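Local structure of protein (thymidylate synthase) (1B02) at residues L41-K46 with G219-Y224; S45-F50 with E213-I218; I144-N149 with C161-Q166. The protein catalyses the reductive methylation of dUMP to dTMP, with 5,10-methylenetetrahydrofolate serving as both methyl donor and reductant. One frame throughout, in Å; residues are numbered along the deposited sequence.

Contact 1 of 3, residues L41-K46 with G219-Y224; sequences LSVISK and GDCHVY. With UFP (5-fluoro-2'-deoxyuridine-5'-monophosphate), chain B.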
loop_
_atom_site.group_PDB
_atom_site.type_symbol
_atom_site.label_atom_id
_atom_site.label_comp_id
_atom_site.label_asym_id
_atom_site.label_seq_id
_atom_site.Cartn_x
_atom_site.Cartn_y
_atom_site.Cartn_z
ATOM N N LEU A 41 -11.541 6.815 15.393
ATOM C CA LEU A 41 -11.709 8.256 15.412
ATOM C C LEU A 41 -11.282 8.540 13.980
ATOM O O LEU A 41 -10.260 8.018 13.538
ATOM C CB LEU A 41 -10.736 8.907 16.389
ATOM C CG LEU A 41 -11.162 9.007 17.856
ATOM C CD1 LEU A 41 -10.296 10.044 18.549
ATOM C CD2 LEU A 41 -12.632 9.382 17.963
ATOM N N SER A 42 -12.044 9.335 13.238
ATOM C CA SER A 42 -11.653 9.573 11.857
ATOM C C SER A 42 -11.904 10.949 11.266
ATOM O O SER A 42 -12.576 11.796 11.852
ATOM C CB SER A 42 -12.312 8.524 10.958
ATOM O OG SER A 42 -13.722 8.635 10.998
ATOM N N VAL A 43 -11.317 11.143 10.088
ATOM C CA VAL A 43 -11.442 12.359 9.300
ATOM C C VAL A 43 -11.549 11.833 7.877
ATOM O O VAL A 43 -11.316 10.649 7.646
ATOM C CB VAL A 43 -10.198 13.254 9.412
ATOM C CG1 VAL A 43 -10.108 13.837 10.808
ATOM C CG2 VAL A 43 -8.953 12.460 9.073
ATOM N N ILE A 44 -11.904 12.690 6.925
ATOM C CA ILE A 44 -12.031 12.237 5.544
ATOM C C ILE A 44 -11.229 13.063 4.547
ATOM O O ILE A 44 -10.906 14.228 4.794
ATOM C CB ILE A 44 -13.506 12.225 5.087
ATOM C CG1 ILE A 44 -14.064 13.649 5.080
ATOM C CG2 ILE A 44 -14.329 11.330 6.002
ATOM C CD1 ILE A 44 -15.363 13.787 4.315
ATOM N N SER A 45 -10.914 12.437 3.418
ATOM C CA SER A 45 -10.167 13.074 2.343
ATOM C C SER A 45 -8.856 13.702 2.786
ATOM O O SER A 45 -8.775 14.914 2.997
ATOM C CB SER A 45 -11.025 14.138 1.660
ATOM O OG SER A 45 -10.443 14.533 0.429
ATOM N N LYS A 46 -7.830 12.871 2.925
ATOM C CA LYS A 46 -6.511 13.345 3.320
ATOM C C LYS A 46 -5.535 12.953 2.223
ATOM O O LYS A 46 -5.691 11.909 1.591
ATOM C CB LYS A 46 -6.089 12.716 4.646
ATOM C CG LYS A 46 -6.957 13.117 5.825
ATOM C CD LYS A 46 -7.126 14.622 5.905
ATOM C CE LYS A 46 -6.109 15.243 6.837
ATOM N NZ LYS A 46 -6.640 16.487 7.453
ATOM N N GLY A 219 -9.434 8.109 1.675
ATOM C CA GLY A 219 -10.837 8.447 1.840
ATOM C C GLY A 219 -11.149 8.512 3.326
ATOM O O GLY A 219 -11.128 9.591 3.922
ATOM N N ASP A 220 -11.442 7.361 3.927
ATOM C CA ASP A 220 -11.721 7.306 5.359
ATOM C C ASP A 220 -10.396 7.111 6.103
ATOM O O ASP A 220 -9.859 6.007 6.159
ATOM C CB ASP A 220 -12.674 6.153 5.677
ATOM C CG ASP A 220 -13.309 6.289 7.049
ATOM O OD1 ASP A 220 -12.570 6.219 8.056
ATOM O OD2 ASP A 220 -14.543 6.469 7.123
ATOM N N CYS A 221 -9.877 8.201 6.660
ATOM C CA CYS A 221 -8.610 8.204 7.387
ATOM C C CYS A 221 -8.881 8.076 8.889
ATOM O O CYS A 221 -9.249 9.049 9.550
ATOM C CB CYS A 221 -7.870 9.508 7.083
ATOM S SG CYS A 221 -6.147 9.550 7.576
ATOM N N HIS A 222 -8.670 6.880 9.428
ATOM C CA HIS A 222 -8.952 6.625 10.835
ATOM C C HIS A 222 -7.813 6.065 11.683
ATOM O O HIS A 222 -6.756 5.681 11.183
ATOM C CB HIS A 222 -10.137 5.668 10.929
ATOM C CG HIS A 222 -9.937 4.397 10.161
ATOM N ND1 HIS A 222 -10.350 4.244 8.856
ATOM C CD2 HIS A 222 -9.357 3.225 10.513
ATOM C CE1 HIS A 222 -10.036 3.030 8.437
ATOM N NE2 HIS A 222 -9.431 2.393 9.423
ATOM N N VAL A 223 -8.074 6.013 12.986
ATOM C CA VAL A 223 -7.142 5.499 13.979
ATOM C C VAL A 223 -7.968 4.772 15.040
ATOM O O VAL A 223 -8.776 5.392 15.730
ATOM C CB VAL A 223 -6.357 6.644 14.654
ATOM C CG1 VAL A 223 -5.858 6.203 16.017
ATOM C CG2 VAL A 223 -5.189 7.066 13.777
ATOM N N TYR A 224 -7.771 3.462 15.165
ATOM C CA TYR A 224 -8.509 2.669 16.149
ATOM C C TYR A 224 -8.192 3.104 17.583
ATOM O O TYR A 224 -7.042 3.388 17.918
ATOM C CB TYR A 224 -8.199 1.183 15.955
ATOM C CG TYR A 224 -8.822 0.603 14.701
ATOM C CD1 TYR A 224 -10.117 0.083 14.718
ATOM C CD2 TYR A 224 -8.121 0.582 13.492
ATOM C CE1 TYR A 224 -10.703 -0.444 13.564
ATOM C CE2 TYR A 224 -8.697 0.057 12.332
ATOM C CZ TYR A 224 -9.986 -0.454 12.377
ATOM O OH TYR A 224 -10.559 -0.986 11.243
HETATM N N1 UFP B . -6.584 -1.243 5.525
HETATM C C2 UFP B . -5.516 -0.361 5.232
HETATM N N3 UFP B . -4.598 -0.645 4.171
HETATM C C4 UFP B . -4.543 -1.873 3.405
HETATM C C5 UFP B . -5.433 -3.177 3.880
HETATM C C6 UFP B . -6.831 -2.486 4.510
HETATM O O2 UFP B . -5.149 0.537 5.998
HETATM O O4 UFP B . -3.957 -1.945 2.314
HETATM F F5 UFP B . -5.678 -4.069 2.934
HETATM C "C1'" UFP B . -7.493 -1.087 6.711
HETATM C "C2'" UFP B . -8.457 0.083 6.709
HETATM C "C3'" UFP B . -9.491 -0.496 7.669
HETATM C "C4'" UFP B . -9.512 -1.980 7.464
HETATM O "O3'" UFP B . -9.105 -0.186 8.994
HETATM O "O4'" UFP B . -8.220 -2.312 6.972
HETATM C "C5'" UFP B . -10.526 -2.653 6.507
HETATM O "O5'" UFP B . -11.854 -2.462 7.090
HETATM P P UFP B . -12.977 -1.759 6.231
HETATM O O1P UFP B . -13.252 -2.638 5.081
HETATM O O2P UFP B . -12.580 -0.392 5.974
HETATM O O3P UFP B . -14.106 -1.683 7.343
#
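Leu41 and Val223 form an antiparallel hydrogen-bonded pair, each backbone N donating to the other's O, and Val43 with Cys221 repeats the exchange farther along (Val43 N to Cys221 O, 3.0 Å). A fifth backbone bond, Ser45 N to Gly219 O at 2.9 Å, closes the ladder where the chain turns a corner at Gly219 and Asp220.

Apolar contact is sparse and uses small groups. Val43 CG2 lies 3.7 Å from Cys221 CB, and Lys46 CG touches the same cysteine while its amine turns off to a salt bridge with Asp14. In the close non-hydrogen-bonded pair, the small Ser42 suits its place, with its CB 3.6 Å from His222 CB.

His222 and Tyr224 belong to the nucleotide pocket, where they meet bound 5-fluoro-dUMP (UFP). With CG set between the backbone N and carbonyl carbon (chi1 55°), the His222 ring is carried away from Ser42 toward UFP. Its ND1 donates to Asp220 OD1 at 3.1 Å, on the anti side of the carboxylate but tilted out of its plane, which should fix the ring's rotation. His222 NE2 then hydrogen-bonds the sugar O3' of UFP at 2.6 Å, and Tyr224 OH hydrogen-bonds the same O3' at 2.8 Å, so two side chains grip one hydroxyl.

Helix 3-18 packs Ile11 and Ile15 against Cys221, strand 173-184 pairs with Gly219 and Asp220, and Ser42 bonds to Ile20 of strand 20-21.

Contact 2 of 3, residues S45-F50 with E213-I218; sequences SKQMRF and EYIFNI
Lys46 with Ile218, Met48 with Phe216 and Phe50 with Tyr214 are the hydrogen-bonded pairs of this regular antiparallel ladder, and in each pair both backbone N-H groups and both carbonyls are used. The bond from Phe216 N to Met48 O, at 2.8 Å, is almost straight (177°). The intervening carbonyl of Arg49 is taken by Gln7 NE2, and Glu213 N is paired with His175 ND1.

On the face of Gln47, Arg49, Ile215 and Asn217, polar side chains form a chain of hydrogen bonds. Gln47, its chain extended from a chi1 of 179° that sets CG opposite the backbone N, lies alongside Asn217 and gives NE2 to Asn217 OD1 at 2.9 Å; the bond lies near each amide's plane, although the two amides are turned well apart. Asn217 spends its ND2 on Glu177. The other end of the Gln47 amide, OE1, accepts Arg49 NH1 at 3.1 Å from above its carbonyl plane. Arg49 NE makes a straight salt bridge to Glu213 OE2 at 3.0 Å, within the guanidinium plane but above that of the carboxylate. Ile215 CG1 sits 3.8 Å above one guanidinium face, offset toward its rim, apolar support for the flat group, whose position the two polar bonds at its edge fix.

The opposite face is largely apolar. Phe50 CD2 meets Tyr214 CD2 at 3.5 Å, the rings rim to rim with planes only 26° apart, while the tyrosine hydroxyl bonds to Val193 O. The flexible Met48 reaches its CE to Ile218 CD1, at 3.8 Å.

Helix 3-18 lies on Met48 and Phe50, and helix 188-207 on Met48 and Tyr214. Strand 213-218 is an inner strand, since strand 173-184 bonds to Ile215 and Asn217 along its other edge.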
loop_
_atom_site.group_PDB
_atom_site.type_symbol
_atom_site.label_atom_id
_atom_site.label_comp_id
_atom_site.label_asym_id
_atom_site.label_seq_id
_atom_site.Cartn_x
_atom_site.Cartn_y
_atom_site.Cartn_z
ATOM N N SER A 45 -10.914 12.437 3.418
ATOM C CA SER A 45 -10.167 13.074 2.343
ATOM C C SER A 45 -8.856 13.702 2.786
ATOM O O SER A 45 -8.775 14.914 2.997
ATOM C CB SER A 45 -11.025 14.138 1.660
ATOM O OG SER A 45 -10.443 14.533 0.429
ATOM N N LYS A 46 -7.830 12.871 2.925
ATOM C CA LYS A 46 -6.511 13.345 3.320
ATOM C C LYS A 46 -5.535 12.953 2.223
ATOM O O LYS A 46 -5.691 11.909 1.591
ATOM C CB LYS A 46 -6.089 12.716 4.646
ATOM C CG LYS A 46 -6.957 13.117 5.825
ATOM C CD LYS A 46 -7.126 14.622 5.905
ATOM C CE LYS A 46 -6.109 15.243 6.837
ATOM N NZ LYS A 46 -6.640 16.487 7.453
ATOM N N GLN A 47 -4.528 13.785 1.997
ATOM C CA GLN A 47 -3.559 13.505 0.950
ATOM C C GLN A 47 -2.112 13.700 1.384
ATOM O O GLN A 47 -1.800 14.584 2.181
ATOM C CB GLN A 47 -3.854 14.394 -0.259
ATOM C CG GLN A 47 -2.896 14.220 -1.414
ATOM C CD GLN A 47 -3.103 15.262 -2.487
ATOM O OE1 GLN A 47 -2.647 16.399 -2.360
ATOM N NE2 GLN A 47 -3.798 14.884 -3.552
ATOM N N MET A 48 -1.235 12.859 0.849
ATOM C CA MET A 48 0.191 12.936 1.142
ATOM C C MET A 48 0.925 13.028 -0.194
ATOM O O MET A 48 0.645 12.265 -1.120
ATOM C CB MET A 48 0.641 11.701 1.929
ATOM C CG MET A 48 0.097 11.665 3.354
ATOM S SD MET A 48 0.862 10.430 4.431
ATOM C CE MET A 48 -0.207 9.033 4.148
ATOM N N ARG A 49 1.850 13.976 -0.295
ATOM C CA ARG A 49 2.604 14.171 -1.527
ATOM C C ARG A 49 4.104 14.037 -1.309
ATOM O O ARG A 49 4.639 14.499 -0.303
ATOM C CB ARG A 49 2.296 15.550 -2.116
ATOM C CG ARG A 49 1.095 15.575 -3.043
ATOM C CD ARG A 49 0.877 16.961 -3.628
ATOM N NE ARG A 49 0.845 16.938 -5.089
ATOM C CZ ARG A 49 -0.270 16.959 -5.810
ATOM N NH1 ARG A 49 -1.453 17.002 -5.208
ATOM N NH2 ARG A 49 -0.205 16.935 -7.135
ATOM N N PHE A 50 4.774 13.403 -2.267
ATOM C CA PHE A 50 6.217 13.202 -2.200
ATOM C C PHE A 50 6.832 13.459 -3.577
ATOM O O PHE A 50 6.283 13.038 -4.597
ATOM C CB PHE A 50 6.529 11.771 -1.748
ATOM C CG PHE A 50 5.828 11.361 -0.475
ATOM C CD1 PHE A 50 6.365 11.690 0.770
ATOM C CD2 PHE A 50 4.636 10.639 -0.519
ATOM C CE1 PHE A 50 5.725 11.305 1.953
ATOM C CE2 PHE A 50 3.986 10.248 0.656
ATOM C CZ PHE A 50 4.533 10.583 1.895
ATOM N N GLU A 213 6.250 12.524 -9.464
ATOM C CA GLU A 213 5.657 12.783 -8.164
ATOM C C GLU A 213 4.961 11.522 -7.659
ATOM O O GLU A 213 4.611 10.635 -8.442
ATOM C CB GLU A 213 4.637 13.919 -8.274
ATOM C CG GLU A 213 4.987 15.168 -7.483
ATOM C CD GLU A 213 3.830 16.147 -7.406
ATOM O OE1 GLU A 213 3.153 16.350 -8.436
ATOM O OE2 GLU A 213 3.598 16.713 -6.317
ATOM N N TYR A 214 4.773 11.442 -6.348
ATOM C CA TYR A 214 4.094 10.306 -5.735
ATOM C C TYR A 214 3.019 10.881 -4.818
ATOM O O TYR A 214 3.323 11.572 -3.843
ATOM C CB TYR A 214 5.079 9.458 -4.929
ATOM C CG TYR A 214 4.435 8.309 -4.180
ATOM C CD1 TYR A 214 3.489 7.491 -4.797
ATOM C CD2 TYR A 214 4.780 8.036 -2.855
ATOM C CE1 TYR A 214 2.901 6.428 -4.114
ATOM C CE2 TYR A 214 4.198 6.973 -2.161
ATOM C CZ TYR A 214 3.262 6.176 -2.798
ATOM O OH TYR A 214 2.691 5.123 -2.124
ATOM N N ILE A 215 1.761 10.604 -5.146
ATOM C CA ILE A 215 0.635 11.111 -4.370
ATOM C C ILE A 215 -0.198 9.982 -3.773
ATOM O O ILE A 215 -0.600 9.043 -4.473
ATOM C CB ILE A 215 -0.285 11.999 -5.249
ATOM C CG1 ILE A 215 0.521 13.161 -5.834
ATOM C CG2 ILE A 215 -1.449 12.531 -4.430
ATOM C CD1 ILE A 215 0.389 13.295 -7.333
ATOM N N PHE A 216 -0.451 10.086 -2.473
ATOM C CA PHE A 216 -1.240 9.092 -1.757
ATOM C C PHE A 216 -2.512 9.744 -1.211
ATOM O O PHE A 216 -2.448 10.648 -0.377
ATOM C CB PHE A 216 -0.421 8.496 -0.603
ATOM C CG PHE A 216 -0.954 7.186 -0.101
ATOM C CD1 PHE A 216 -0.537 5.990 -0.671
ATOM C CD2 PHE A 216 -1.906 7.150 0.914
ATOM C CE1 PHE A 216 -1.063 4.771 -0.246
ATOM C CE2 PHE A 216 -2.439 5.938 1.349
ATOM C CZ PHE A 216 -2.018 4.747 0.767
ATOM N N ASN A 217 -3.665 9.288 -1.692
ATOM C CA ASN A 217 -4.946 9.834 -1.249
ATOM C C ASN A 217 -5.677 8.855 -0.349
ATOM O O ASN A 217 -5.674 7.646 -0.594
ATOM C CB ASN A 217 -5.843 10.160 -2.447
ATOM C CG ASN A 217 -5.212 11.149 -3.396
ATOM O OD1 ASN A 217 -4.951 12.297 -3.035
ATOM N ND2 ASN A 217 -4.963 10.709 -4.625
ATOM N N ILE A 218 -6.316 9.385 0.687
ATOM C CA ILE A 218 -7.056 8.553 1.624
ATOM C C ILE A 218 -8.490 9.038 1.783
ATOM O O ILE A 218 -8.735 10.228 1.987
ATOM C CB ILE A 218 -6.380 8.543 3.017
ATOM C CG1 ILE A 218 -4.905 8.156 2.883
ATOM C CG2 ILE A 218 -7.094 7.567 3.931
ATOM C CD1 ILE A 218 -3.991 8.873 3.851
#

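Contact 3 of 3, residues I144-N149 with C161-Q166; sequences ITMLWN and CVYETQ. With UFP (5-fluoro-2'-deoxyuridine-5'-monophosphate), chain B.
Met146 lies side by side with Tyr163 and Glu164, touching one with its sulfur and the other with its methyl. From CB, a chi1 of -175° swings CG to the far side from the backbone N, and the chain then bends at chi2 (63°) and again at chi3. The first bend lays SD at the edge of the Tyr163 ring, 3.7 Å from CD2, a Met-aromatic contact; the second turns CE to Glu164, 3.4 Å from OE1. The unbranched thioether suits such a folded path. With an alanine in place of Met146, the Tyr163 ring edge would probably lose its sulfur neighbour and a gap open beside Glu164.

These strands are antiparallel, and 144-146 is an edge strand of the thymidylate synthase sheet in this chain. Just past the strand, Leu147 N still bonds Tyr163 O at 2.7 Å, and Thr145 with Thr165 is the hydrogen-bonded pair, its return bond from Thr165 N weak.

Trp148 turns an edge toward the Tyr163 ring face in an offset edge-to-face pair, planes at 68°, and Tyr163 OH bonds to Arg179. At the start of segment 161-166, Cys161 SG is bonded covalently to UFP C6 at 1.7 Å, consistent with its predicted role as nucleophile, while Val162 CG2 lies 3.7 Å from UFP O4.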
loop_
_atom_site.group_PDB
_atom_site.type_symbol
_atom_site.label_atom_id
_atom_site.label_comp_id
_atom_site.label_asym_id
_atom_site.label_seq_id
_atom_site.Cartn_x
_atom_site.Cartn_y
_atom_site.Cartn_z
ATOM N N ILE A 144 -4.852 3.359 -15.651
ATOM C CA ILE A 144 -5.489 3.018 -14.388
ATOM C C ILE A 144 -5.551 1.529 -14.087
ATOM O O ILE A 144 -5.744 0.708 -14.983
ATOM C CB ILE A 144 -6.941 3.579 -14.356
ATOM C CG1 ILE A 144 -6.902 5.108 -14.392
ATOM C CG2 ILE A 144 -7.681 3.089 -13.111
ATOM C CD1 ILE A 144 -8.263 5.756 -14.346
ATOM N N THR A 145 -5.371 1.197 -12.811
ATOM C CA THR A 145 -5.468 -0.180 -12.337
ATOM C C THR A 145 -6.621 -0.125 -11.340
ATOM O O THR A 145 -6.706 0.807 -10.536
ATOM C CB THR A 145 -4.183 -0.656 -11.618
ATOM O OG1 THR A 145 -3.733 0.351 -10.705
ATOM C CG2 THR A 145 -3.086 -0.941 -12.630
ATOM N N MET A 146 -7.515 -1.105 -11.401
ATOM C CA MET A 146 -8.668 -1.118 -10.514
ATOM C C MET A 146 -8.876 -2.461 -9.822
ATOM O O MET A 146 -9.088 -3.486 -10.472
ATOM C CB MET A 146 -9.929 -0.736 -11.304
ATOM C CG MET A 146 -11.191 -0.591 -10.465
ATOM S SD MET A 146 -11.077 0.734 -9.263
ATOM C CE MET A 146 -10.687 2.147 -10.307
ATOM N N LEU A 147 -8.817 -2.439 -8.495
ATOM C CA LEU A 147 -9.007 -3.636 -7.688
ATOM C C LEU A 147 -10.481 -3.733 -7.307
ATOM O O LEU A 147 -10.988 -4.809 -6.990
ATOM C CB LEU A 147 -8.152 -3.551 -6.420
ATOM C CG LEU A 147 -6.887 -4.409 -6.316
ATOM C CD1 LEU A 147 -6.234 -4.578 -7.677
ATOM C CD2 LEU A 147 -5.928 -3.747 -5.344
ATOM N N TRP A 148 -11.162 -2.592 -7.347
ATOM C CA TRP A 148 -12.574 -2.521 -7.002
ATOM C C TRP A 148 -13.483 -2.936 -8.153
ATOM O O TRP A 148 -14.112 -2.090 -8.791
ATOM C CB TRP A 148 -12.934 -1.103 -6.557
ATOM C CG TRP A 148 -14.245 -1.025 -5.845
ATOM C CD1 TRP A 148 -15.474 -0.849 -6.409
ATOM C CD2 TRP A 148 -14.464 -1.140 -4.434
ATOM N NE1 TRP A 148 -16.447 -0.847 -5.439
ATOM C CE2 TRP A 148 -15.855 -1.024 -4.216
ATOM C CE3 TRP A 148 -13.622 -1.330 -3.329
ATOM C CZ2 TRP A 148 -16.425 -1.092 -2.940
ATOM C CZ3 TRP A 148 -14.190 -1.397 -2.057
ATOM C CH2 TRP A 148 -15.579 -1.278 -1.876
ATOM N N ASN A 149 -13.543 -4.239 -8.417
ATOM C CA ASN A 149 -14.391 -4.773 -9.478
ATOM C C ASN A 149 -15.805 -4.903 -8.913
ATOM O O ASN A 149 -16.074 -5.771 -8.085
ATOM C CB ASN A 149 -13.875 -6.141 -9.927
ATOM C CG ASN A 149 -14.592 -6.658 -11.157
ATOM O OD1 ASN A 149 -15.713 -6.248 -11.452
ATOM N ND2 ASN A 149 -13.948 -7.565 -11.882
ATOM N N CYS A 161 -8.505 -2.027 0.299
ATOM C CA CYS A 161 -8.404 -0.735 0.967
ATOM C C CYS A 161 -7.758 0.238 -0.013
ATOM O O CYS A 161 -8.267 1.339 -0.236
ATOM C CB CYS A 161 -7.561 -0.858 2.231
ATOM S SG CYS A 161 -8.051 -2.230 3.329
ATOM N N VAL A 162 -6.623 -0.172 -0.573
ATOM C CA VAL A 162 -5.916 0.611 -1.585
ATOM C C VAL A 162 -6.330 -0.132 -2.848
ATOM O O VAL A 162 -5.728 -1.138 -3.221
ATOM C CB VAL A 162 -4.389 0.540 -1.403
ATOM C CG1 VAL A 162 -3.699 1.433 -2.425
ATOM C CG2 VAL A 162 -4.018 0.976 0.006
ATOM N N TYR A 163 -7.377 0.372 -3.492
ATOM C CA TYR A 163 -7.963 -0.267 -4.664
ATOM C C TYR A 163 -7.617 0.280 -6.042
ATOM O O TYR A 163 -7.923 -0.361 -7.047
ATOM C CB TYR A 163 -9.485 -0.247 -4.514
ATOM C CG TYR A 163 -10.047 1.160 -4.521
ATOM C CD1 TYR A 163 -9.954 1.974 -3.392
ATOM C CD2 TYR A 163 -10.625 1.698 -5.675
ATOM C CE1 TYR A 163 -10.416 3.292 -3.412
ATOM C CE2 TYR A 163 -11.091 3.014 -5.703
ATOM C CZ TYR A 163 -10.982 3.804 -4.570
ATOM O OH TYR A 163 -11.432 5.106 -4.597
ATOM N N GLU A 164 -6.992 1.449 -6.111
ATOM C CA GLU A 164 -6.687 2.020 -7.418
ATOM C C GLU A 164 -5.407 2.841 -7.491
ATOM O O GLU A 164 -4.904 3.339 -6.482
ATOM C CB GLU A 164 -7.857 2.903 -7.873
ATOM C CG GLU A 164 -7.969 4.207 -7.077
ATOM C CD GLU A 164 -9.059 5.131 -7.586
ATOM O OE1 GLU A 164 -9.530 4.936 -8.727
ATOM O OE2 GLU A 164 -9.444 6.058 -6.840
ATOM N N THR A 165 -4.892 2.972 -8.711
ATOM C CA THR A 165 -3.698 3.764 -8.983
ATOM C C THR A 165 -3.846 4.359 -10.375
ATOM O O THR A 165 -4.481 3.767 -11.250
ATOM C CB THR A 165 -2.390 2.919 -8.981
ATOM O OG1 THR A 165 -2.240 2.267 -10.248
ATOM C CG2 THR A 165 -2.408 1.880 -7.877
ATOM N N GLN A 166 -3.286 5.545 -10.569
ATOM C CA GLN A 166 -3.305 6.181 -11.875
ATOM C C GLN A 166 -1.899 6.679 -12.144
ATOM O O GLN A 166 -1.291 7.338 -11.298
ATOM C CB GLN A 166 -4.289 7.349 -11.937
ATOM C CG GLN A 166 -4.738 7.626 -13.370
ATOM C CD GLN A 166 -5.583 8.873 -13.517
ATOM O OE1 GLN A 166 -6.225 9.328 -12.568
ATOM N NE2 GLN A 166 -5.590 9.433 -14.721
HETATM N N1 UFP B . -6.584 -1.243 5.525
HETATM C C2 UFP B . -5.516 -0.361 5.232
HETATM N N3 UFP B . -4.598 -0.645 4.171
HETATM C C4 UFP B . -4.543 -1.873 3.405
HETATM C C5 UFP B . -5.433 -3.177 3.880
HETATM C C6 UFP B . -6.831 -2.486 4.510
HETATM O O2 UFP B . -5.149 0.537 5.998
HETATM O O4 UFP B . -3.957 -1.945 2.314
HETATM F F5 UFP B . -5.678 -4.069 2.934
HETATM C "C1'" UFP B . -7.493 -1.087 6.711
HETATM C "C2'" UFP B . -8.457 0.083 6.709
HETATM C "C3'" UFP B . -9.491 -0.496 7.669
HETATM C "C4'" UFP B . -9.512 -1.980 7.464
HETATM O "O3'" UFP B . -9.105 -0.186 8.994
HETATM O "O4'" UFP B . -8.220 -2.312 6.972
HETATM C "C5'" UFP B . -10.526 -2.653 6.507
HETATM O "O5'" UFP B . -11.854 -2.462 7.090
HETATM P P UFP B . -12.977 -1.759 6.231
HETATM O O1P UFP B . -13.252 -2.638 5.081
HETATM O O2P UFP B . -12.580 -0.392 5.974
HETATM O O3P UFP B . -14.106 -1.683 7.343
#

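Contacts 1 and 2 are successive lengths of one pairing, strand 40-50 against strand 210-224, and share Ser45 and Lys46; contact 3 joins two other strands of the same sheet, 144-146 and 162-169. All three are partly buried, but contact 1 is farthest from the chain's centre, its own centre about 16 Å away, against 12 Å and 11 Å for contacts 2 and 3. Chemistry follows place. Contact 2, which does not touch the ligand, has a largely apolar face beneath helices and a face rich in charge and hydrogen bonds. Contacts 1 and 3 both end at UFP, the first holding its sugar by hydrogen bonds and the last its base by a covalent bond, although their nearest atoms are about 7 Å apart.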